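Long-range contacts in LanC-like protein GCR2 (Arabidopsis thaliana, PDB 3T33), which may play a role in abscisic acid signalling and binds a zinc ion as a member of the lanthionine cyclase-like family: residues A[88-93]-A[395-400]; A[126-131]-A[170-175]. All coordinates share one frame; numbering follows the deposited sequence.

Interaction 1: residues A[88-93]-A[395-400]; sequences AYLLFK and MAYMLL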
ATOM      1  N   ALA A  88     -15.458   0.736  -1.707  1.00 25.21           N
ATOM      2  CA  ALA A  88     -15.513   1.653  -2.806  1.00 24.25           C
ATOM      3  C   ALA A  88     -14.185   1.679  -3.584  1.00 25.31           C
ATOM      4  O   ALA A  88     -14.154   1.757  -4.825  1.00 26.73           O
ATOM      5  CB  ALA A  88     -15.848   3.105  -2.284  1.00 23.58           C
ATOM      6  N   TYR A  89     -13.077   1.668  -2.862  1.00 24.85           N
ATOM      7  CA  TYR A  89     -11.777   1.746  -3.525  1.00 24.58           C
ATOM      8  C   TYR A  89     -11.488   0.509  -4.343  1.00 23.62           C
ATOM      9  O   TYR A  89     -10.960   0.569  -5.439  1.00 24.83           O
ATOM     10  CB  TYR A  89     -10.654   2.044  -2.485  1.00 22.79           C
ATOM     11  CG  TYR A  89      -9.452   2.706  -3.102  1.00 23.86           C
ATOM     12  CD1 TYR A  89      -9.554   3.590  -4.179  1.00 20.18           C
ATOM     13  CD2 TYR A  89      -8.178   2.366  -2.669  1.00 28.27           C
ATOM     14  CE1 TYR A  89      -8.390   4.150  -4.767  1.00 19.74           C
ATOM     15  CE2 TYR A  89      -7.053   2.908  -3.231  1.00 26.26           C
ATOM     16  CZ  TYR A  89      -7.141   3.804  -4.254  1.00 26.64           C
ATOM     17  OH  TYR A  89      -5.911   4.275  -4.740  1.00 31.75           O
ATOM     18  N   LEU A  90     -11.866  -0.622  -3.812  1.00 24.77           N
ATOM     19  CA  LEU A  90     -11.709  -1.885  -4.543  1.00 26.29           C
ATOM     20  C   LEU A  90     -12.533  -1.832  -5.850  1.00 28.48           C
ATOM     21  O   LEU A  90     -12.099  -2.334  -6.911  1.00 29.73           O
ATOM     22  CB  LEU A  90     -12.113  -3.050  -3.647  1.00 23.00           C
ATOM     23  CG  LEU A  90     -12.243  -4.399  -4.427  1.00 28.44           C
ATOM     24  CD1 LEU A  90     -10.900  -4.837  -5.058  1.00 21.34           C
ATOM     25  CD2 LEU A  90     -12.828  -5.507  -3.491  1.00 20.19           C
ATOM     26  N   LEU A  91     -13.725  -1.208  -5.765  1.00 29.97           N
ATOM     27  CA  LEU A  91     -14.637  -1.051  -6.897  1.00 30.75           C
ATOM     28  C   LEU A  91     -14.081  -0.098  -7.894  1.00 31.28           C
ATOM     29  O   LEU A  91     -14.202  -0.303  -9.127  1.00 32.11           O
ATOM     30  CB  LEU A  91     -16.025  -0.590  -6.400  1.00 30.26           C
ATOM     31  CG  LEU A  91     -16.854  -1.782  -5.907  1.00 29.66           C
ATOM     32  CD1 LEU A  91     -17.988  -1.275  -5.088  1.00 27.33           C
ATOM     33  CD2 LEU A  91     -17.393  -2.545  -7.113  1.00 26.45           C
ATOM     34  N   PHE A  92     -13.494   0.977  -7.372  1.00 31.94           N
ATOM     35  CA  PHE A  92     -12.728   1.900  -8.219  1.00 32.12           C
ATOM     36  C   PHE A  92     -11.536   1.200  -8.984  1.00 32.70           C
ATOM     37  O   PHE A  92     -11.362   1.391 -10.176  1.00 33.54           O
ATOM     38  CB  PHE A  92     -12.226   3.111  -7.406  1.00 31.14           C
ATOM     39  CG  PHE A  92     -11.616   4.181  -8.263  1.00 31.34           C
ATOM     40  CD1 PHE A  92     -12.399   4.923  -9.127  1.00 31.06           C
ATOM     41  CD2 PHE A  92     -10.257   4.415  -8.247  1.00 32.53           C
ATOM     42  CE1 PHE A  92     -11.834   5.883  -9.982  1.00 28.92           C
ATOM     43  CE2 PHE A  92      -9.680   5.378  -9.113  1.00 33.55           C
ATOM     44  CZ  PHE A  92     -10.503   6.121  -9.966  1.00 29.71           C
ATOM     45  N   LYS A  93     -10.722   0.428  -8.285  1.00 32.23           N
ATOM     46  CA  LYS A  93      -9.619  -0.292  -8.900  1.00 33.12           C
ATOM     47  C   LYS A  93     -10.155  -1.258  -9.984  1.00 33.82           C
ATOM     48  O   LYS A  93      -9.558  -1.443 -11.060  1.00 35.64           O
ATOM     49  CB  LYS A  93      -8.935  -1.107  -7.815  1.00 31.81           C
ATOM     50  CG  LYS A  93      -7.907  -2.044  -8.344  1.00 33.81           C
ATOM     51  CD  LYS A  93      -6.487  -1.473  -8.250  1.00 37.30           C
ATOM     52  CE  LYS A  93      -6.025  -0.986  -9.508  1.00 36.74           C
ATOM     53  NZ  LYS A  93      -4.764  -0.193  -9.315  1.00 40.22           N
ATOM     54  N   MET A 395      -6.633  -8.472  -0.926  1.00 28.43           N
ATOM     55  CA  MET A 395      -6.189  -9.595  -1.820  1.00 30.91           C
ATOM     56  C   MET A 395      -6.802  -9.398  -3.156  1.00 30.50           C
ATOM     57  O   MET A 395      -6.100  -9.457  -4.147  1.00 31.36           O
ATOM     58  CB  MET A 395      -6.616 -10.941  -1.263  1.00 30.03           C
ATOM     59  CG  MET A 395      -6.029 -12.137  -2.013  1.00 36.05           C
ATOM     60  SD  MET A 395      -6.564 -13.686  -1.290  1.00 42.62           S
ATOM     61  CE  MET A 395      -6.098 -14.837  -2.591  1.00 51.07           C
ATOM     62  N   ALA A 396      -8.111  -9.113  -3.219  1.00 30.71           N
ATOM     63  CA  ALA A 396      -8.697  -8.780  -4.559  1.00 30.20           C
ATOM     64  C   ALA A 396      -8.028  -7.573  -5.199  1.00 29.47           C
ATOM     65  O   ALA A 396      -7.858  -7.521  -6.408  1.00 30.12           O
ATOM     66  CB  ALA A 396     -10.224  -8.503  -4.474  1.00 30.12           C
ATOM     67  N   TYR A 397      -7.664  -6.592  -4.375  1.00 27.92           N
ATOM     68  CA  TYR A 397      -7.108  -5.371  -4.880  1.00 26.55           C
ATOM     69  C   TYR A 397      -5.736  -5.674  -5.507  1.00 26.92           C
ATOM     70  O   TYR A 397      -5.396  -5.209  -6.584  1.00 25.06           O
ATOM     71  CB  TYR A 397      -6.983  -4.373  -3.702  1.00 26.70           C
ATOM     72  CG  TYR A 397      -6.621  -2.993  -4.160  1.00 24.63           C
ATOM     73  CD1 TYR A 397      -5.298  -2.671  -4.554  1.00 19.96           C
ATOM     74  CD2 TYR A 397      -7.588  -1.992  -4.199  1.00 22.40           C
ATOM     75  CE1 TYR A 397      -4.988  -1.356  -5.009  1.00 21.66           C
ATOM     76  CE2 TYR A 397      -7.285  -0.702  -4.655  1.00 22.47           C
ATOM     77  CZ  TYR A 397      -6.003  -0.388  -5.080  1.00 21.48           C
ATOM     78  OH  TYR A 397      -5.751   0.923  -5.522  1.00 21.87           O
ATOM     79  N   MET A 398      -4.966  -6.489  -4.821  1.00 28.00           N
ATOM     80  CA  MET A 398      -3.630  -6.845  -5.265  1.00 29.33           C
ATOM     81  C   MET A 398      -3.769  -7.678  -6.561  1.00 30.19           C
ATOM     82  O   MET A 398      -3.052  -7.444  -7.565  1.00 29.91           O
ATOM     83  CB  MET A 398      -2.901  -7.609  -4.131  1.00 28.57           C
ATOM     84  CG  MET A 398      -1.448  -7.991  -4.434  1.00 30.55           C
ATOM     85  SD  MET A 398      -1.451  -9.413  -5.483  1.00 31.03           S
ATOM     86  CE  MET A 398      -1.796 -10.667  -4.270  1.00 22.42           C
ATOM     87  N   LEU A 399      -4.741  -8.577  -6.564  1.00 30.38           N
ATOM     88  CA  LEU A 399      -4.947  -9.468  -7.708  1.00 31.69           C
ATOM     89  C   LEU A 399      -5.257  -8.670  -8.973  1.00 31.82           C
ATOM     90  O   LEU A 399      -4.609  -8.872 -10.066  1.00 30.88           O
ATOM     91  CB  LEU A 399      -6.040 -10.497  -7.425  1.00 31.17           C
ATOM     92  CG  LEU A 399      -5.775 -11.898  -6.852  1.00 35.97           C
ATOM     93  CD1 LEU A 399      -4.349 -12.103  -6.359  1.00 37.08           C
ATOM     94  CD2 LEU A 399      -6.910 -12.382  -5.837  1.00 35.67           C
ATOM     95  N   LEU A 400      -6.191  -7.721  -8.814  1.00 30.00           N
ATOM     96  CA  LEU A 400      -6.526  -6.825  -9.911  1.00 29.91           C
ATOM     97  C   LEU A 400      -5.308  -6.055 -10.403  1.00 30.25           C
ATOM     98  O   LEU A 400      -5.141  -5.810 -11.617  1.00 30.14           O
ATOM     99  CB  LEU A 400      -7.605  -5.850  -9.443  1.00 30.22           C
ATOM    100  CG  LEU A 400      -8.965  -6.545  -9.230  1.00 31.31           C
ATOM    101  CD1 LEU A 400      -9.994  -5.605  -8.593  1.00 32.50           C
ATOM    102  CD2 LEU A 400      -9.533  -7.147 -10.557  1.00 29.78           C
TER

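Interaction 2: residues A[126-131]-A[170-175]; sequences FICGYA and LLYGRA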
ATOM      1  N   PHE A 126      -6.021   9.913   4.328  1.00 29.56           N
ATOM      2  CA  PHE A 126      -6.550   9.054   3.254  1.00 29.13           C
ATOM      3  C   PHE A 126      -7.030   7.694   3.760  1.00 28.75           C
ATOM      4  O   PHE A 126      -8.147   7.267   3.407  1.00 29.46           O
ATOM      5  CB  PHE A 126      -5.497   8.859   2.138  1.00 29.26           C
ATOM      6  CG  PHE A 126      -6.038   8.206   0.904  1.00 27.60           C
ATOM      7  CD1 PHE A 126      -6.683   8.940  -0.045  1.00 25.12           C
ATOM      8  CD2 PHE A 126      -5.828   6.855   0.671  1.00 29.24           C
ATOM      9  CE1 PHE A 126      -7.182   8.335  -1.202  1.00 31.11           C
ATOM     10  CE2 PHE A 126      -6.285   6.268  -0.491  1.00 28.84           C
ATOM     11  CZ  PHE A 126      -6.980   7.014  -1.417  1.00 27.48           C
ATOM     12  N   ILE A 127      -6.209   7.024   4.555  1.00 27.50           N
ATOM     13  CA  ILE A 127      -6.454   5.622   4.869  1.00 28.77           C
ATOM     14  C   ILE A 127      -7.399   5.478   6.074  1.00 31.39           C
ATOM     15  O   ILE A 127      -8.147   4.497   6.193  1.00 31.96           O
ATOM     16  CB  ILE A 127      -5.130   4.897   5.187  1.00 28.51           C
ATOM     17  CG1 ILE A 127      -4.184   4.812   3.965  1.00 26.74           C
ATOM     18  CG2 ILE A 127      -5.351   3.535   5.814  1.00 25.14           C
ATOM     19  CD1 ILE A 127      -2.653   4.513   4.395  1.00 20.29           C
ATOM     20  N   CYS A 128      -7.385   6.466   6.969  1.00 33.29           N
ATOM     21  CA  CYS A 128      -8.181   6.338   8.172  1.00 35.20           C
ATOM     22  C   CYS A 128      -9.267   7.381   8.388  1.00 35.10           C
ATOM     23  O   CYS A 128     -10.064   7.230   9.303  1.00 37.92           O
ATOM     24  CB  CYS A 128      -7.286   6.200   9.412  1.00 34.64           C
ATOM     25  SG  CYS A 128      -6.555   4.585   9.497  1.00 37.15           S
ATOM     26  N   GLY A 129      -9.322   8.408   7.549  1.00 33.88           N
ATOM     27  CA  GLY A 129     -10.218   9.538   7.773  1.00 31.10           C
ATOM     28  C   GLY A 129     -10.948  10.029   6.548  1.00 30.99           C
ATOM     29  O   GLY A 129     -11.078   9.349   5.515  1.00 32.50           O
ATOM     30  N   TYR A 130     -11.340  11.265   6.645  1.00 29.19           N
ATOM     31  CA  TYR A 130     -12.342  11.869   5.835  1.00 29.18           C
ATOM     32  C   TYR A 130     -11.775  12.389   4.516  1.00 27.95           C
ATOM     33  O   TYR A 130     -12.525  12.542   3.527  1.00 25.85           O
ATOM     34  CB  TYR A 130     -12.883  13.090   6.661  1.00 30.07           C
ATOM     35  CG  TYR A 130     -14.013  13.803   5.998  1.00 32.79           C
ATOM     36  CD1 TYR A 130     -15.111  13.082   5.573  1.00 35.06           C
ATOM     37  CD2 TYR A 130     -13.989  15.192   5.781  1.00 37.90           C
ATOM     38  CE1 TYR A 130     -16.227  13.696   4.944  1.00 39.79           C
ATOM     39  CE2 TYR A 130     -15.110  15.855   5.158  1.00 39.94           C
ATOM     40  CZ  TYR A 130     -16.256  15.068   4.746  1.00 41.85           C
ATOM     41  OH  TYR A 130     -17.404  15.584   4.105  1.00 39.17           O
ATOM     42  N   ALA A 131     -10.487  12.751   4.523  1.00 27.23           N
ATOM     43  CA  ALA A 131      -9.782  13.133   3.275  1.00 27.86           C
ATOM     44  C   ALA A 131      -9.820  11.963   2.283  1.00 28.08           C
ATOM     45  O   ALA A 131      -9.968  12.160   1.099  1.00 28.18           O
ATOM     46  CB  ALA A 131      -8.286  13.574   3.570  1.00 26.45           C
ATOM     47  N   LEU A 170       1.305   8.452   8.945  1.00 31.81           N
ATOM     48  CA  LEU A 170       0.481   8.275   7.719  1.00 31.32           C
ATOM     49  C   LEU A 170      -0.908   7.934   8.079  1.00 29.74           C
ATOM     50  O   LEU A 170      -1.800   8.345   7.406  1.00 30.80           O
ATOM     51  CB  LEU A 170       1.007   7.149   6.793  1.00 30.73           C
ATOM     52  CG  LEU A 170       1.112   7.225   5.252  1.00 30.49           C
ATOM     53  CD1 LEU A 170       0.766   5.849   4.616  1.00 25.96           C
ATOM     54  CD2 LEU A 170       0.385   8.305   4.609  1.00 26.52           C
ATOM     55  N   LEU A 171      -1.109   7.112   9.084  1.00 30.33           N
ATOM     56  CA  LEU A 171      -2.472   6.688   9.395  1.00 31.67           C
ATOM     57  C   LEU A 171      -3.352   7.768  10.043  1.00 32.81           C
ATOM     58  O   LEU A 171      -4.553   7.873   9.716  1.00 33.63           O
ATOM     59  CB  LEU A 171      -2.458   5.383  10.172  1.00 32.03           C
ATOM     60  CG  LEU A 171      -2.654   4.134   9.305  1.00 33.38           C
ATOM     61  CD1 LEU A 171      -1.743   4.079   8.142  1.00 35.61           C
ATOM     62  CD2 LEU A 171      -2.593   2.843  10.061  1.00 37.64           C
ATOM     63  N   TYR A 172      -2.751   8.641  10.863  1.00 32.96           N
ATOM     64  CA  TYR A 172      -3.547   9.663  11.656  1.00 33.39           C
ATOM     65  C   TYR A 172      -3.062  11.110  11.534  1.00 33.20           C
ATOM     66  O   TYR A 172      -3.815  12.038  11.769  1.00 34.10           O
ATOM     67  CB  TYR A 172      -3.738   9.232  13.128  1.00 31.96           C
ATOM     68  CG  TYR A 172      -4.478   7.887  13.260  1.00 32.86           C
ATOM     69  CD1 TYR A 172      -5.825   7.739  12.851  1.00 33.18           C
ATOM     70  CD2 TYR A 172      -3.838   6.766  13.761  1.00 36.02           C
ATOM     71  CE1 TYR A 172      -6.480   6.528  12.961  1.00 32.89           C
ATOM     72  CE2 TYR A 172      -4.500   5.537  13.868  1.00 32.61           C
ATOM     73  CZ  TYR A 172      -5.797   5.432  13.465  1.00 32.79           C
ATOM     74  OH  TYR A 172      -6.422   4.214  13.570  1.00 34.75           O
ATOM     75  N   GLY A 173      -1.864  11.280  11.009  1.00 33.31           N
ATOM     76  CA  GLY A 173      -1.204  12.543  10.957  1.00 33.33           C
ATOM     77  C   GLY A 173      -1.145  13.238   9.639  1.00 34.01           C
ATOM     78  O   GLY A 173      -1.842  12.922   8.677  1.00 34.76           O
ATOM     79  N   ARG A 174      -0.309  14.243   9.639  1.00 33.47           N
ATOM     80  CA  ARG A 174      -0.144  15.136   8.549  1.00 34.54           C
ATOM     81  C   ARG A 174       0.375  14.451   7.269  1.00 32.46           C
ATOM     82  O   ARG A 174      -0.029  14.831   6.210  1.00 33.03           O
ATOM     83  CB  ARG A 174       0.823  16.295   8.976  1.00 34.79           C
ATOM     84  CG  ARG A 174       0.110  17.515   9.639  1.00 40.41           C
ATOM     85  CD  ARG A 174       1.126  18.599  10.170  1.00 45.22           C
ATOM     86  NE  ARG A 174       1.348  18.415  11.596  1.00 49.10           N
ATOM     87  CZ  ARG A 174       0.665  19.033  12.546  1.00 48.49           C
ATOM     88  NH1 ARG A 174      -0.254  19.915  12.233  1.00 47.16           N
ATOM     89  NH2 ARG A 174       0.892  18.729  13.805  1.00 51.28           N
ATOM     90  N   ALA A 175       1.309  13.506   7.350  1.00 31.49           N
ATOM     91  CA  ALA A 175       1.770  12.840   6.127  1.00 31.65           C
ATOM     92  C   ALA A 175       0.524  12.233   5.423  1.00 31.00           C
ATOM     93  O   ALA A 175       0.352  12.392   4.215  1.00 32.09           O
ATOM     94  CB  ALA A 175       2.829  11.758   6.438  1.00 30.53           C
TER
HETATM   95  O   HOH W   1      -3.412   8.139   5.142  1.00 25.93           O

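Interaction 1: residues A[88-93]-A[395-400]
The tight part of this helix-helix contact is Lys93 laid over the ring of Tyr397. The lysine chain, bent at its second and third torsions (chi2 97°), crosses the aromatic ring at about a right angle instead of running straight out. Its CD thereby settles over one ring face, 3.6 Å from the centroid and 3.4 Å from CZ of Tyr397, a CH-pi contact made by the aliphatic stem while the charge is spent further on: NZ forms a salt bridge with Asp401, just past the partner segment. Tyr89 closes in beside the same phenol. The two aromatic planes meet obliquely, at 36°, and Tyr397 OH lies 3.3 Å from CE2 of Tyr89.

The other part of the contact is mainly aliphatic and more loosely fitted. There a single methyl, CD1 of Leu90, does most of the touching, meeting CD1 of Leu400 at 3.7 Å and CB of Ala396 at 3.8 Å, and lying also against the backbone at Tyr397. Leu400 also slides past Lys93 in the opposite direction, its CB 4.0 Å from the lysine CG. Neither part is a solvent side, since every touching residue is buried; behind 395-400, Met395 and Met398 pack on helices 336-350 and 353-375.

The segment axes come within 9.8 Å of each other and run nearly parallel, at 15°. Such parallel neighbours, one early and one late in the chain, are consistent with the inner ring of the alpha/alpha toroid of LanC-like proteins, where helix 84-98 meets helix 392-402, the last helix of the chain.

Interaction 2: residues A[126-131]-A[170-175]
Cys128 and Tyr172 meet because both first torsions (chi1 -74° and -59°) set the outer group beside its own backbone N and anti to the carbonyl carbon, bringing sulfur and phenol ring together. The result is a Cys sulfur-aromatic contact, formed between two of the glycine-containing loops that lead into helices of the LanC-like alpha/alpha toroid: 126-131 runs into helix 130-144, while the other segment leads into helix 174-188, which Gly173 precedes as N-cap. SG of Cys128 approaches the ring obliquely, 4.6 Å from the Tyr172 centroid and 38° off the normal, while CB of Cys128 stands 3.7 Å from CE1 of the same ring.

The cysteine also leans on backbone, its CB only 3.2 Å from O of Leu171. That carbonyl accepts a hydrogen bond from Thr125 OG1, and because the same hydroxyl oxygen also bonds with Cys128 N, one threonine ties the two loops together. Beyond the cysteine the contact turns aliphatic: CD1 of Ile127 touches both leucines, 3.7 Å from CD1 of Leu170, whose side chain it crosses at about a right angle, and 3.9 Å from CD1 of Leu171.

The side chain of Leu171 comes within about 7 Å of the zinc ion held by Cys288, Cys333 and His334, so the loops form part of the surroundings of the metal site without supplying a ligand.

No direct hydrogen bond joins the two segments; a water does so instead. Ile127 N gives its hydrogen to that water at 3.1 Å, and the water in turn donates to O of Leu170 at 2.8 Å.

Along the chain the order is 88-93, 126-131, 170-175, 395-400, so interaction 2 is nested inside the loop that interaction 1 closes. Their centres lie about 20 Å apart in the same LanC-like domain, yet the two meet directly: CZ of Tyr89 is 4.3 Å from CZ of Phe126, whose ring continues on to Trp179 and Phe183 of helix 174-188. Interaction 1 joins helices 84-98 and 392-402 from far-separated parts of the sequence, away from the metal; interaction 2 joins the entrances of helices 130-144 and 174-188 near the zinc. Together they illustrate how an all-helical toroid can combine a contact between distant parts of the sequence with a pairing of helix-leading loops, the latter beside the metal site.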